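Local coordinates for pentafunctional AROM polypeptide (Schizosaccharomyces pombe, PDB 5SWV), which probably catalyses two successive shikimate-pathway steps, dehydration of 3-dehydroquinate and NADPH-dependent reduction of 3-dehydroshikimate, at residues L15-P20 with D37-R42; S56-V61 with A97-L102; I76-R81 with Y107-V112; V114-S119 with L135-H140; A165-L170 with D195-L200. All blocks are in the same frame, centred on the assembly; numbering follows the deposited sequence.

Contact 1: residues L15-P20 with D37-R42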
# COMPACT_ATOMS: atom_id res chain seq x y z
N LEU A 15 5.84 9.78 -3.72
CA LEU A 15 5.83 10.10 -5.13
C LEU A 15 5.48 11.57 -5.34
O LEU A 15 4.53 12.06 -4.76
CB LEU A 15 4.80 9.24 -5.88
CG LEU A 15 4.86 9.34 -7.41
CD1 LEU A 15 6.09 8.63 -7.94
CD2 LEU A 15 3.61 8.80 -8.06
N THR A 16 6.26 12.25 -6.19
CA THR A 16 5.96 13.63 -6.58
C THR A 16 5.07 13.63 -7.83
O THR A 16 5.56 13.72 -8.95
CB THR A 16 7.26 14.42 -6.82
OG1 THR A 16 8.08 13.73 -7.78
CG2 THR A 16 8.02 14.56 -5.51
N LEU A 17 3.76 13.51 -7.62
CA LEU A 17 2.82 13.39 -8.74
C LEU A 17 2.58 14.75 -9.38
O LEU A 17 2.00 15.65 -8.77
CB LEU A 17 1.50 12.79 -8.27
CG LEU A 17 0.61 12.22 -9.35
CD1 LEU A 17 1.28 11.04 -10.03
CD2 LEU A 17 -0.71 11.80 -8.73
N ASN A 18 3.04 14.90 -10.62
CA ASN A 18 3.10 16.19 -11.27
C ASN A 18 2.58 16.15 -12.70
O ASN A 18 3.08 16.85 -13.58
CB ASN A 18 4.54 16.71 -11.21
CG ASN A 18 5.53 15.83 -11.95
OD1 ASN A 18 5.26 14.66 -12.23
ND2 ASN A 18 6.69 16.39 -12.26
N TYR A 19 1.55 15.33 -12.91
CA TYR A 19 0.77 15.41 -14.13
C TYR A 19 -0.02 16.71 -14.11
O TYR A 19 -0.32 17.22 -13.03
CB TYR A 19 -0.22 14.26 -14.21
CG TYR A 19 0.36 12.91 -14.52
CD1 TYR A 19 0.66 12.54 -15.83
CD2 TYR A 19 0.55 11.95 -13.52
CE1 TYR A 19 1.14 11.28 -16.13
CE2 TYR A 19 1.04 10.69 -13.81
CZ TYR A 19 1.33 10.36 -15.12
OH TYR A 19 1.82 9.12 -15.45
N PRO A 20 -0.41 17.23 -15.28
CA PRO A 20 -1.36 18.33 -15.31
C PRO A 20 -2.78 17.96 -14.91
O PRO A 20 -3.53 18.85 -14.55
CB PRO A 20 -1.37 18.76 -16.78
CG PRO A 20 -0.31 17.98 -17.46
CD PRO A 20 -0.05 16.78 -16.63
N ASP A 37 5.06 5.35 0.14
CA ASP A 37 4.20 5.37 1.32
C ASP A 37 3.13 6.47 1.24
O ASP A 37 2.20 6.47 2.04
CB ASP A 37 5.05 5.55 2.58
CG ASP A 37 6.12 4.48 2.71
OD1 ASP A 37 5.80 3.39 3.22
OD2 ASP A 37 7.28 4.72 2.28
N ALA A 38 3.28 7.38 0.27
CA ALA A 38 2.38 8.52 0.10
C ALA A 38 2.54 9.15 -1.29
O ALA A 38 3.48 8.85 -2.02
CB ALA A 38 2.66 9.55 1.16
N ILE A 39 1.62 10.05 -1.62
CA ILE A 39 1.60 10.74 -2.91
C ILE A 39 1.52 12.23 -2.66
O ILE A 39 0.59 12.71 -2.01
CB ILE A 39 0.40 10.30 -3.75
CG1 ILE A 39 0.39 8.80 -3.94
CG2 ILE A 39 0.41 10.93 -5.14
CD1 ILE A 39 -0.85 8.32 -4.66
N GLU A 40 2.50 12.97 -3.16
CA GLU A 40 2.41 14.41 -3.21
C GLU A 40 1.71 14.79 -4.50
O GLU A 40 2.15 14.41 -5.58
CB GLU A 40 3.80 15.02 -3.19
CG GLU A 40 3.81 16.53 -3.08
CD GLU A 40 5.21 17.07 -2.92
OE1 GLU A 40 6.01 16.95 -3.89
OE2 GLU A 40 5.52 17.62 -1.83
N VAL A 41 0.61 15.52 -4.37
CA VAL A 41 0.00 16.14 -5.52
C VAL A 41 0.63 17.51 -5.59
O VAL A 41 0.45 18.33 -4.69
CB VAL A 41 -1.51 16.30 -5.37
CG1 VAL A 41 -2.08 16.99 -6.61
CG2 VAL A 41 -2.17 14.94 -5.15
N ARG A 42 1.41 17.71 -6.64
CA ARG A 42 2.01 18.99 -6.91
C ARG A 42 0.94 19.84 -7.57
O ARG A 42 0.72 19.76 -8.80
CB ARG A 42 3.26 18.85 -7.78
CG ARG A 42 4.48 18.35 -7.00
CD ARG A 42 5.05 19.41 -6.06
NE ARG A 42 5.50 20.62 -6.77
CZ ARG A 42 6.73 20.83 -7.27
NH1 ARG A 42 7.71 19.93 -7.17
NH2 ARG A 42 6.98 21.96 -7.90

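Contact 2: residues S56-V61 with A97-L102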
# COMPACT_ATOMS: atom_id res chain seq x y z
N SER A 56 -5.51 27.41 -10.46
CA SER A 56 -6.52 26.37 -10.36
C SER A 56 -7.63 26.81 -9.37
O SER A 56 -7.33 27.28 -8.27
CB SER A 56 -5.87 25.05 -9.91
OG SER A 56 -4.98 24.54 -10.89
N SER A 57 -8.89 26.69 -9.76
CA SER A 57 -10.01 27.05 -8.87
C SER A 57 -10.20 25.99 -7.80
O SER A 57 -9.83 24.83 -8.01
CB SER A 57 -11.31 27.18 -9.66
OG SER A 57 -11.69 25.92 -10.19
N LEU A 58 -10.80 26.37 -6.68
CA LEU A 58 -11.12 25.41 -5.60
C LEU A 58 -11.92 24.21 -6.06
O LEU A 58 -11.64 23.08 -5.66
CB LEU A 58 -11.91 26.10 -4.48
CG LEU A 58 -11.15 26.49 -3.21
CD1 LEU A 58 -9.97 27.40 -3.53
CD2 LEU A 58 -12.11 27.16 -2.24
N ASP A 59 -12.94 24.45 -6.88
CA ASP A 59 -13.78 23.36 -7.37
C ASP A 59 -12.97 22.33 -8.14
O ASP A 59 -13.10 21.12 -7.92
CB ASP A 59 -14.94 23.91 -8.22
CG ASP A 59 -15.99 24.65 -7.39
OD1 ASP A 59 -16.31 24.19 -6.28
OD2 ASP A 59 -16.49 25.70 -7.86
N PHE A 60 -12.09 22.82 -9.01
CA PHE A 60 -11.23 21.95 -9.82
C PHE A 60 -10.25 21.12 -8.97
O PHE A 60 -10.20 19.89 -9.05
CB PHE A 60 -10.47 22.80 -10.83
CG PHE A 60 -9.46 22.02 -11.62
CD1 PHE A 60 -9.87 21.13 -12.60
CD2 PHE A 60 -8.10 22.16 -11.37
CE1 PHE A 60 -8.93 20.41 -13.33
CE2 PHE A 60 -7.16 21.44 -12.09
CZ PHE A 60 -7.58 20.57 -13.07
N VAL A 61 -9.48 21.82 -8.15
CA VAL A 61 -8.51 21.18 -7.30
C VAL A 61 -9.18 20.12 -6.44
O VAL A 61 -8.67 19.02 -6.31
CB VAL A 61 -7.75 22.19 -6.41
CG1 VAL A 61 -6.80 21.47 -5.45
CG2 VAL A 61 -6.97 23.16 -7.29
N ALA A 97 -3.20 30.88 -2.49
CA ALA A 97 -2.58 29.70 -1.91
C ALA A 97 -3.22 29.32 -0.59
O ALA A 97 -3.56 28.16 -0.36
CB ALA A 97 -1.10 29.95 -1.71
N LYS A 98 -3.40 30.32 0.28
CA LYS A 98 -4.03 30.10 1.60
C LYS A 98 -5.42 29.51 1.46
O LYS A 98 -5.73 28.52 2.12
CB LYS A 98 -4.11 31.41 2.36
CG LYS A 98 -4.90 31.36 3.66
CD LYS A 98 -4.58 32.57 4.53
CE LYS A 98 -5.08 33.89 3.95
NZ LYS A 98 -6.51 34.08 4.29
N GLU A 99 -6.22 30.12 0.59
CA GLU A 99 -7.54 29.60 0.27
C GLU A 99 -7.47 28.15 -0.15
O GLU A 99 -8.28 27.36 0.31
CB GLU A 99 -8.19 30.41 -0.84
CG GLU A 99 -9.67 30.10 -1.02
CD GLU A 99 -10.29 30.71 -2.27
OE1 GLU A 99 -9.54 31.05 -3.23
OE2 GLU A 99 -11.54 30.84 -2.30
N LEU A 100 -6.52 27.81 -1.02
CA LEU A 100 -6.40 26.43 -1.50
C LEU A 100 -5.99 25.47 -0.39
O LEU A 100 -6.54 24.37 -0.29
CB LEU A 100 -5.42 26.31 -2.69
CG LEU A 100 -6.00 26.68 -4.07
CD1 LEU A 100 -4.90 27.03 -5.08
CD2 LEU A 100 -6.88 25.56 -4.63
N MET A 101 -5.04 25.88 0.44
CA MET A 101 -4.56 25.00 1.50
C MET A 101 -5.63 24.77 2.57
O MET A 101 -5.77 23.66 3.07
CB MET A 101 -3.25 25.55 2.10
CG MET A 101 -2.06 25.44 1.16
SD MET A 101 -0.50 26.07 1.81
CE MET A 101 -0.65 27.83 1.57
N LEU A 102 -6.39 25.81 2.90
CA LEU A 102 -7.52 25.67 3.81
C LEU A 102 -8.54 24.67 3.32
O LEU A 102 -9.07 23.86 4.09
CB LEU A 102 -8.21 27.01 4.00
CG LEU A 102 -7.47 28.02 4.88
CD1 LEU A 102 -8.15 29.38 4.85
CD2 LEU A 102 -7.31 27.52 6.30

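Contact 3: residues I76-R81 with Y107-V112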
# COMPACT_ATOMS: atom_id res chain seq x y z
N ILE A 76 -2.11 11.42 1.23
CA ILE A 76 -1.85 12.45 0.24
C ILE A 76 -1.19 13.66 0.87
O ILE A 76 -1.53 14.07 1.98
CB ILE A 76 -3.14 12.83 -0.51
CG1 ILE A 76 -3.54 11.66 -1.40
CG2 ILE A 76 -2.97 14.08 -1.36
CD1 ILE A 76 -4.97 11.71 -1.89
N ILE A 77 -0.21 14.19 0.15
CA ILE A 77 0.46 15.40 0.53
C ILE A 77 0.02 16.42 -0.51
O ILE A 77 0.08 16.15 -1.71
CB ILE A 77 1.98 15.20 0.51
CG1 ILE A 77 2.39 14.14 1.53
CG2 ILE A 77 2.70 16.50 0.82
CD1 ILE A 77 3.69 13.44 1.19
N PHE A 78 -0.43 17.57 -0.04
CA PHE A 78 -0.98 18.63 -0.88
C PHE A 78 0.05 19.75 -0.92
O PHE A 78 0.25 20.46 0.07
CB PHE A 78 -2.30 19.09 -0.26
CG PHE A 78 -3.05 20.13 -1.06
CD1 PHE A 78 -2.79 21.48 -0.90
CD2 PHE A 78 -4.07 19.75 -1.92
CE1 PHE A 78 -3.50 22.44 -1.62
CE2 PHE A 78 -4.80 20.69 -2.63
CZ PHE A 78 -4.52 22.04 -2.49
N THR A 79 0.72 19.89 -2.06
CA THR A 79 1.88 20.77 -2.14
C THR A 79 1.71 21.81 -3.21
O THR A 79 1.64 21.49 -4.40
CB THR A 79 3.16 19.97 -2.38
OG1 THR A 79 3.38 19.14 -1.24
CG2 THR A 79 4.37 20.88 -2.49
N ILE A 80 1.64 23.06 -2.76
CA ILE A 80 1.76 24.22 -3.63
C ILE A 80 3.16 24.76 -3.48
O ILE A 80 3.49 25.36 -2.46
CB ILE A 80 0.80 25.35 -3.24
CG1 ILE A 80 -0.65 24.90 -3.34
CG2 ILE A 80 1.05 26.57 -4.13
CD1 ILE A 80 -1.60 25.93 -2.75
N ARG A 81 3.96 24.53 -4.52
CA ARG A 81 5.37 24.93 -4.60
C ARG A 81 5.46 26.13 -5.53
O ARG A 81 4.99 26.08 -6.67
CB ARG A 81 6.18 23.77 -5.16
CG ARG A 81 7.68 24.01 -5.25
CD ARG A 81 8.37 24.08 -3.90
NE ARG A 81 8.17 22.86 -3.11
CZ ARG A 81 7.56 22.78 -1.93
NH1 ARG A 81 7.08 23.85 -1.30
NH2 ARG A 81 7.47 21.59 -1.33
N TYR A 107 -11.15 18.96 3.27
CA TYR A 107 -11.46 17.61 2.75
C TYR A 107 -10.45 16.52 3.15
O TYR A 107 -10.33 15.50 2.47
CB TYR A 107 -11.85 17.58 1.24
CG TYR A 107 -10.94 18.28 0.25
CD1 TYR A 107 -9.64 17.82 -0.02
CD2 TYR A 107 -11.40 19.40 -0.46
CE1 TYR A 107 -8.81 18.47 -0.94
CE2 TYR A 107 -10.57 20.05 -1.39
CZ TYR A 107 -9.28 19.58 -1.62
OH TYR A 107 -8.47 20.22 -2.52
N GLY A 108 -9.75 16.72 4.26
CA GLY A 108 -8.96 15.65 4.91
C GLY A 108 -7.71 15.15 4.20
O GLY A 108 -7.45 13.94 4.21
N CYS A 109 -6.94 16.05 3.59
CA CYS A 109 -5.59 15.71 3.14
C CYS A 109 -4.78 15.37 4.38
O CYS A 109 -4.93 16.02 5.42
CB CYS A 109 -4.93 16.86 2.37
SG CYS A 109 -5.53 17.04 0.67
N ASP A 110 -3.91 14.36 4.26
CA ASP A 110 -3.12 13.88 5.38
C ASP A 110 -2.04 14.87 5.77
O ASP A 110 -1.84 15.13 6.96
CB ASP A 110 -2.49 12.53 5.06
CG ASP A 110 -3.52 11.51 4.68
OD1 ASP A 110 -4.04 11.58 3.54
OD2 ASP A 110 -3.81 10.64 5.53
N PHE A 111 -1.38 15.45 4.76
CA PHE A 111 -0.39 16.51 4.96
C PHE A 111 -0.64 17.69 4.02
O PHE A 111 -1.21 17.54 2.95
CB PHE A 111 1.02 16.01 4.65
CG PHE A 111 1.42 14.77 5.38
CD1 PHE A 111 1.15 13.52 4.85
CD2 PHE A 111 2.12 14.85 6.57
CE1 PHE A 111 1.55 12.37 5.51
CE2 PHE A 111 2.52 13.70 7.24
CZ PHE A 111 2.23 12.46 6.71
N VAL A 112 -0.15 18.86 4.43
CA VAL A 112 -0.07 20.04 3.56
C VAL A 112 1.35 20.61 3.69
O VAL A 112 1.85 20.77 4.80
CB VAL A 112 -1.11 21.12 3.95
CG1 VAL A 112 -0.87 22.43 3.21
CG2 VAL A 112 -2.52 20.63 3.67

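Contact 4: residues V114-S119 with L135-H140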
# COMPACT_ATOMS: atom_id res chain seq x y z
N VAL A 114 3.53 23.69 3.63
CA VAL A 114 3.39 25.11 3.82
C VAL A 114 4.78 25.74 3.75
O VAL A 114 5.59 25.53 4.64
CB VAL A 114 2.72 25.42 5.16
CG1 VAL A 114 2.58 26.92 5.39
CG2 VAL A 114 1.36 24.74 5.23
N GLU A 115 5.04 26.50 2.70
CA GLU A 115 6.33 27.17 2.52
C GLU A 115 6.56 28.25 3.55
O GLU A 115 5.67 29.06 3.86
CB GLU A 115 6.42 27.82 1.14
CG GLU A 115 6.48 26.82 0.01
CD GLU A 115 6.68 27.48 -1.34
OE1 GLU A 115 6.75 28.73 -1.39
OE2 GLU A 115 6.77 26.76 -2.36
N LEU A 116 7.80 28.30 4.04
CA LEU A 116 8.19 29.28 5.04
C LEU A 116 8.42 30.68 4.42
O LEU A 116 8.85 31.61 5.10
CB LEU A 116 9.42 28.76 5.81
CG LEU A 116 9.13 27.52 6.67
CD1 LEU A 116 10.31 26.57 6.84
CD2 LEU A 116 8.62 27.92 8.04
N GLY A 117 8.15 30.82 3.12
CA GLY A 117 8.10 32.13 2.47
C GLY A 117 6.78 32.84 2.60
O GLY A 117 6.72 34.02 2.30
N TRP A 118 5.72 32.13 3.00
CA TRP A 118 4.41 32.76 3.24
C TRP A 118 4.44 33.57 4.55
O TRP A 118 5.19 33.24 5.47
CB TRP A 118 3.29 31.73 3.33
CG TRP A 118 3.08 30.84 2.15
CD1 TRP A 118 3.05 29.48 2.15
CD2 TRP A 118 2.81 31.24 0.80
NE1 TRP A 118 2.80 29.00 0.89
CE2 TRP A 118 2.66 30.07 0.03
CE3 TRP A 118 2.71 32.47 0.16
CZ2 TRP A 118 2.40 30.09 -1.34
CZ3 TRP A 118 2.45 32.50 -1.22
CH2 TRP A 118 2.30 31.31 -1.94
N SER A 119 3.61 34.60 4.64
CA SER A 119 3.56 35.43 5.84
C SER A 119 3.24 34.59 7.08
O SER A 119 2.58 33.55 7.00
CB SER A 119 2.51 36.55 5.70
OG SER A 119 1.19 36.02 5.64
N LEU A 135 1.11 19.49 9.16
CA LEU A 135 1.83 20.50 8.40
C LEU A 135 3.30 20.14 8.18
O LEU A 135 4.00 19.74 9.13
CB LEU A 135 1.71 21.84 9.08
CG LEU A 135 0.30 22.38 9.26
CD1 LEU A 135 0.41 23.82 9.67
CD2 LEU A 135 -0.56 22.25 8.00
N ILE A 136 3.73 20.24 6.92
CA ILE A 136 5.13 20.12 6.53
C ILE A 136 5.60 21.54 6.21
O ILE A 136 5.19 22.14 5.22
CB ILE A 136 5.38 19.20 5.31
CG1 ILE A 136 4.72 17.82 5.51
CG2 ILE A 136 6.88 19.00 5.09
CD1 ILE A 136 4.96 16.83 4.39
N MET A 137 6.44 22.07 7.08
CA MET A 137 7.01 23.37 6.88
C MET A 137 8.28 23.20 6.07
O MET A 137 9.19 22.48 6.49
CB MET A 137 7.30 24.03 8.23
CG MET A 137 6.06 24.23 9.08
SD MET A 137 5.02 25.52 8.38
CE MET A 137 3.45 24.71 8.50
N SER A 138 8.35 23.88 4.92
CA SER A 138 9.37 23.64 3.93
C SER A 138 10.11 24.91 3.55
O SER A 138 9.51 25.97 3.43
CB SER A 138 8.72 23.05 2.68
OG SER A 138 8.09 24.07 1.92
N TRP A 139 11.42 24.79 3.33
CA TRP A 139 12.18 25.82 2.64
C TRP A 139 13.24 25.20 1.74
O TRP A 139 13.90 24.24 2.12
CB TRP A 139 12.83 26.78 3.62
CG TRP A 139 13.52 27.92 2.93
CD1 TRP A 139 14.84 27.99 2.59
CD2 TRP A 139 12.92 29.13 2.46
NE1 TRP A 139 15.11 29.18 1.95
CE2 TRP A 139 13.95 29.90 1.86
CE3 TRP A 139 11.62 29.65 2.49
CZ2 TRP A 139 13.72 31.17 1.30
CZ3 TRP A 139 11.39 30.93 1.92
CH2 TRP A 139 12.45 31.66 1.33
N HIS A 140 13.40 25.80 0.56
CA HIS A 140 14.31 25.36 -0.48
C HIS A 140 15.31 26.50 -0.80
O HIS A 140 14.90 27.60 -1.17
CB HIS A 140 13.51 24.97 -1.73
CG HIS A 140 12.59 23.80 -1.55
ND1 HIS A 140 11.39 23.88 -0.87
CD2 HIS A 140 12.70 22.51 -1.96
CE1 HIS A 140 10.80 22.70 -0.87
NE2 HIS A 140 11.58 21.84 -1.52

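Contact 5: residues A165-L170 with D195-L200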
# COMPACT_ATOMS: atom_id res chain seq x y z
N ALA A 165 5.13 23.34 13.16
CA ALA A 165 5.42 22.16 12.31
C ALA A 165 5.07 20.81 12.91
O ALA A 165 5.36 20.56 14.05
CB ALA A 165 6.88 22.15 11.93
N ASP A 166 4.48 19.93 12.11
CA ASP A 166 4.49 18.50 12.40
C ASP A 166 5.70 17.80 11.75
O ASP A 166 6.16 16.76 12.25
CB ASP A 166 3.20 17.85 11.89
CG ASP A 166 1.98 18.39 12.58
OD1 ASP A 166 1.75 18.02 13.75
OD2 ASP A 166 1.23 19.18 11.97
N VAL A 167 6.16 18.32 10.61
CA VAL A 167 7.37 17.86 9.93
C VAL A 167 8.09 19.09 9.40
O VAL A 167 7.43 20.08 9.06
CB VAL A 167 7.04 16.95 8.72
CG1 VAL A 167 8.32 16.47 8.03
CG2 VAL A 167 6.15 15.79 9.16
N ILE A 168 9.42 19.05 9.34
CA ILE A 168 10.18 20.15 8.74
C ILE A 168 10.95 19.60 7.56
O ILE A 168 11.54 18.53 7.65
CB ILE A 168 11.13 20.82 9.74
CG1 ILE A 168 10.33 21.43 10.89
CG2 ILE A 168 11.95 21.91 9.04
CD1 ILE A 168 11.17 22.07 11.99
N LYS A 169 10.91 20.32 6.45
CA LYS A 169 11.58 19.92 5.23
C LYS A 169 12.54 21.04 4.84
O LYS A 169 12.11 22.15 4.58
CB LYS A 169 10.56 19.67 4.15
CG LYS A 169 11.12 19.20 2.82
CD LYS A 169 10.00 19.16 1.80
CE LYS A 169 10.50 19.49 0.41
NZ LYS A 169 10.80 18.26 -0.37
N LEU A 170 13.84 20.73 4.82
CA LEU A 170 14.86 21.70 4.43
C LEU A 170 15.64 21.11 3.28
O LEU A 170 16.15 19.99 3.39
CB LEU A 170 15.81 21.97 5.59
CG LEU A 170 15.16 22.46 6.88
CD1 LEU A 170 16.22 22.62 7.96
CD2 LEU A 170 14.40 23.77 6.67
N ASP A 195 12.96 17.10 18.28
CA ASP A 195 12.28 15.84 17.90
C ASP A 195 11.03 15.99 16.99
O ASP A 195 10.20 15.09 16.90
CB ASP A 195 11.92 15.07 19.17
CG ASP A 195 10.89 15.81 20.04
OD1 ASP A 195 10.68 17.04 19.82
OD2 ASP A 195 10.29 15.16 20.92
N ILE A 196 10.91 17.12 16.32
CA ILE A 196 10.04 17.22 15.16
C ILE A 196 10.75 16.41 14.09
O ILE A 196 11.96 16.55 13.94
CB ILE A 196 9.90 18.69 14.69
CG1 ILE A 196 9.29 19.57 15.79
CG2 ILE A 196 9.09 18.78 13.40
CD1 ILE A 196 9.92 20.95 15.90
N PRO A 197 10.04 15.55 13.37
CA PRO A 197 10.72 14.79 12.32
C PRO A 197 11.17 15.66 11.16
O PRO A 197 10.54 16.69 10.87
CB PRO A 197 9.68 13.77 11.85
CG PRO A 197 8.38 14.25 12.39
CD PRO A 197 8.67 15.06 13.61
N LEU A 198 12.25 15.25 10.51
CA LEU A 198 12.97 16.09 9.55
C LEU A 198 13.22 15.41 8.19
O LEU A 198 13.84 14.36 8.13
CB LEU A 198 14.30 16.51 10.16
CG LEU A 198 15.19 17.47 9.36
CD1 LEU A 198 14.66 18.90 9.41
CD2 LEU A 198 16.62 17.42 9.87
N ILE A 199 12.75 16.04 7.11
CA ILE A 199 13.15 15.72 5.74
C ILE A 199 14.28 16.68 5.37
O ILE A 199 14.12 17.89 5.47
CB ILE A 199 12.00 15.89 4.73
CG1 ILE A 199 10.74 15.17 5.19
CG2 ILE A 199 12.41 15.36 3.36
CD1 ILE A 199 9.53 15.47 4.32
N LEU A 200 15.40 16.14 4.92
CA LEU A 200 16.62 16.93 4.74
C LEU A 200 17.52 16.34 3.67
O LEU A 200 17.96 15.21 3.78
CB LEU A 200 17.35 16.99 6.07
CG LEU A 200 18.69 17.72 6.14
CD1 LEU A 200 18.48 19.20 5.90
CD2 LEU A 200 19.37 17.46 7.48

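Contact 1: residues L15-P20 with D37-R42
L17 lies against I39 on one face of a pair of parallel strands, with L17 CB 3.8 Å and L17 CD2 3.9 Å from I39 CG2. The two side chains run side by side and point the same way; L17 CG and I39 CG2 each lie anti to the backbone N, which brings them together. On the opposite face T16 CG2 comes to 3.5 Å from E40 OE1, the side chains passing at a slant. Four backbone bonds join the strands. L15 N reaches A38 O, E40 N bonds to L15 O at 2.7 Å, L17 N meets E40 O at 2.8 Å, and R42 N closes the series on L17 O. These are the first two strands of the dehydroquinase beta/alpha barrel: L15, L17, I39 and V41 face the surrounding helices, and T16 and E40 face the interior. T16 OG1 is held by Q233 and by the carbonyl of V220, on strand 218-220, which flanks 13-17 on its other edge, while E40 OE2 bonds to T79 on the next strand along. Past the last pair, N18 CB packs 4.2 Å from R42 CB; the R42 guanidinium forms a salt bridge with D44.

Contact 2: residues S56-V61 with A97-L102
L100 and L58 carry most of this contact, their branched ends meeting between two helices without any hydrogen bond across. L100 reaches over with both methyls. Its CD2 is wedged between two neighbours on helix 58-69, 3.6 Å from V61 CG2 and 3.8 Å from L58 CD1, and its CD1 lies 4.0 Å from S56 O, just ahead of that helix. The V61 and L100 side chains cross at about a right angle, and L100 CD2 makes the nearest contacts with V61. L58 spreads its other contacts over E99, whose extended chain (CG anti to the backbone N, chi1 -168°) slants across the leucine. L58 CD1 is 3.6 Å from E99 CD and 3.7 Å from E99 OE1, whereas L58 CD2 comes closest to E99 OE2, also at 3.7 Å. Aliphatic methyls thus rest against the carboxylate and its CG at the exposed margin, while L100 and V61 are buried further in. At the start of helix 58-69, S57 is the N-cap: its OG accepts a weak bond from F60 N and is also bonded to D48. M101, on another side of helix 94-106, turns to V112 and V114 of the sheet. Helices 58-69 and 94-106 are neighbours in the outer helical layer of the beta/alpha barrel, joined here by apolar side chains.

Contact 3: residues I76-R81 with Y107-V112
The carboxylate of D110 takes a backbone N-H of the neighbouring strand: I76 N bonds to D110 OD1 at 3.0 Å, arriving from above the carboxylate plane (50° out of it). The contact joins the two strands of a beta-alpha-beta unit of the barrel, strand 76-79, helix 94-106 and strand 111-115. D110 OD1 also forms a salt bridge with R69 of helix 58-69, which would be expected to stabilise its negative charge. The carbonyl of I76 is gripped twice, by F111 N at 3.1 Å and weakly by D110 N. Regular parallel pairing then follows, I77 with F111 and F78 with V112, and F78 N bonds to F111 O. On the inward face the CG1 branch of I77 lies 3.6 Å from F111 CD1, the side chains crossing at a slant. On the helix-facing side F78, its ring carried anti to the backbone N (chi1 -176°), meets the residues that lead from helix 94-106 into the strand. That helix ends in a Schellman motif with G108, at positive phi, as its C-prime residue. C109 SG packs 3.9 Å from F78 CB and forms an oblique sulfur-aromatic contact, 5.0 Å from the ring centroid and 57° off the ring normal. V61 of helix 58-69 also touches the F78 ring, and beyond the sulfur, Y107 OH stands 3.7 Å from F78 CE2.

Contact 4: residues V114-S119 with L135-H140
V114 pairs with M137 and E115 with S138 in parallel register, the touching parts running 32° apart. V114 N bonds to I136 O at 2.8 Å, S138 N bonds to V114 O, and L116 N closes on S138 O at 3.0 Å. A type I turn from E115 to W118 overlaps the end of this pairing and leads the chain off the sheet. M137 is bent at its second and third torsions (chi2 -71°), which folds CE back to 3.5 Å from V114 CB, the side chains lying alongside each other. L116 drapes over the backbone of the other strand, its CD1 3.6 Å from S138 O. W139 presents the edge of its indole to the turn, with CZ3 3.5 Å from G117 N, which lies in the ring plane. On the inward face E115 CG packs 3.7 Å from S138 OG. S138 OG bonds to D113, E115 OE1 to T82, and E115 OE2 to R81 as a salt bridge. The strands belong to the beta-alpha-beta unit 111-115, 120-128, 134-140; from outside it, M101 of helix 94-106 touches V114 and A161 of helix 152-162 touches L116 and M137, while strand 167-173 pairs along the other edge of 134-140.

Contact 5: residues A165-L170 with D195-L200
I168, L170 and I199 hold the tight part of this contact, where 167-170 and 198-200 run nearly parallel, 11° apart. I168 O accepts from I199 N at 2.8 Å and L170 N bonds to I199 O at 2.9 Å. Toward the helices L198 and L200 each carry CG anti to the backbone N (chi1 -176° in L198), which swings their CD1 methyls across to the partner strand: L198 CD1 lies 4.0 Å from I168 CB and L200 CD1 3.9 Å from L170 CB. Helices 152-162 and 177-193 cover this side, with V158 on L170 and I190 on L198. Toward the barrel interior I199 packs against two residues of the other strand, its CB 3.9 Å from K169 CG and its CG1 4.0 Å from V167 CG1. K169 then continues inward to H140. Helix 177-193 connects the two strands in a beta-alpha-beta crossover.

The N-terminal end is the more solvent-accessible one, with A165, D166, I196 and P197 partly exposed and no hydrogen bond before I168. I196 reaches over with CG2, 3.9 Å from I168 CG1, and also touches A165 and the D166 carbonyl. D166 turns its carboxylate away from the contact, to K130 and to the backbone N of L135. P197 lays its ring along D166 O, but a proline has no N-H to offer. Directional bonding begins one step later, with I168 N on P197 O (3.0 Å). Contact at the D166 end is thus van der Waals, carbons of I196 and P197 against the D166 carbonyl and neighbouring side chains.

How the contacts relate
Contacts 1, 3, 4 and 5 follow one another round a single eight-stranded parallel barrel. Contact 1 is joined to contact 3 by the bond of I77 N to I39 O (centres 10 Å apart), contact 3 to contact 4 through V112 O and I136 N (13 Å), and contact 4 to contact 5 through M137 O and K169 N (11 Å). Contact 2 belongs to the helical layer outside, its L100 O 3.8 Å from F78 CZ of contact 3. Inside the barrel R81 links the strands, with a salt bridge to D113 and packing on R42, H140 and K169. Type I dehydroquinases hold their Schiff-base site within such a barrel, which makes this polar interior the probable active-site region.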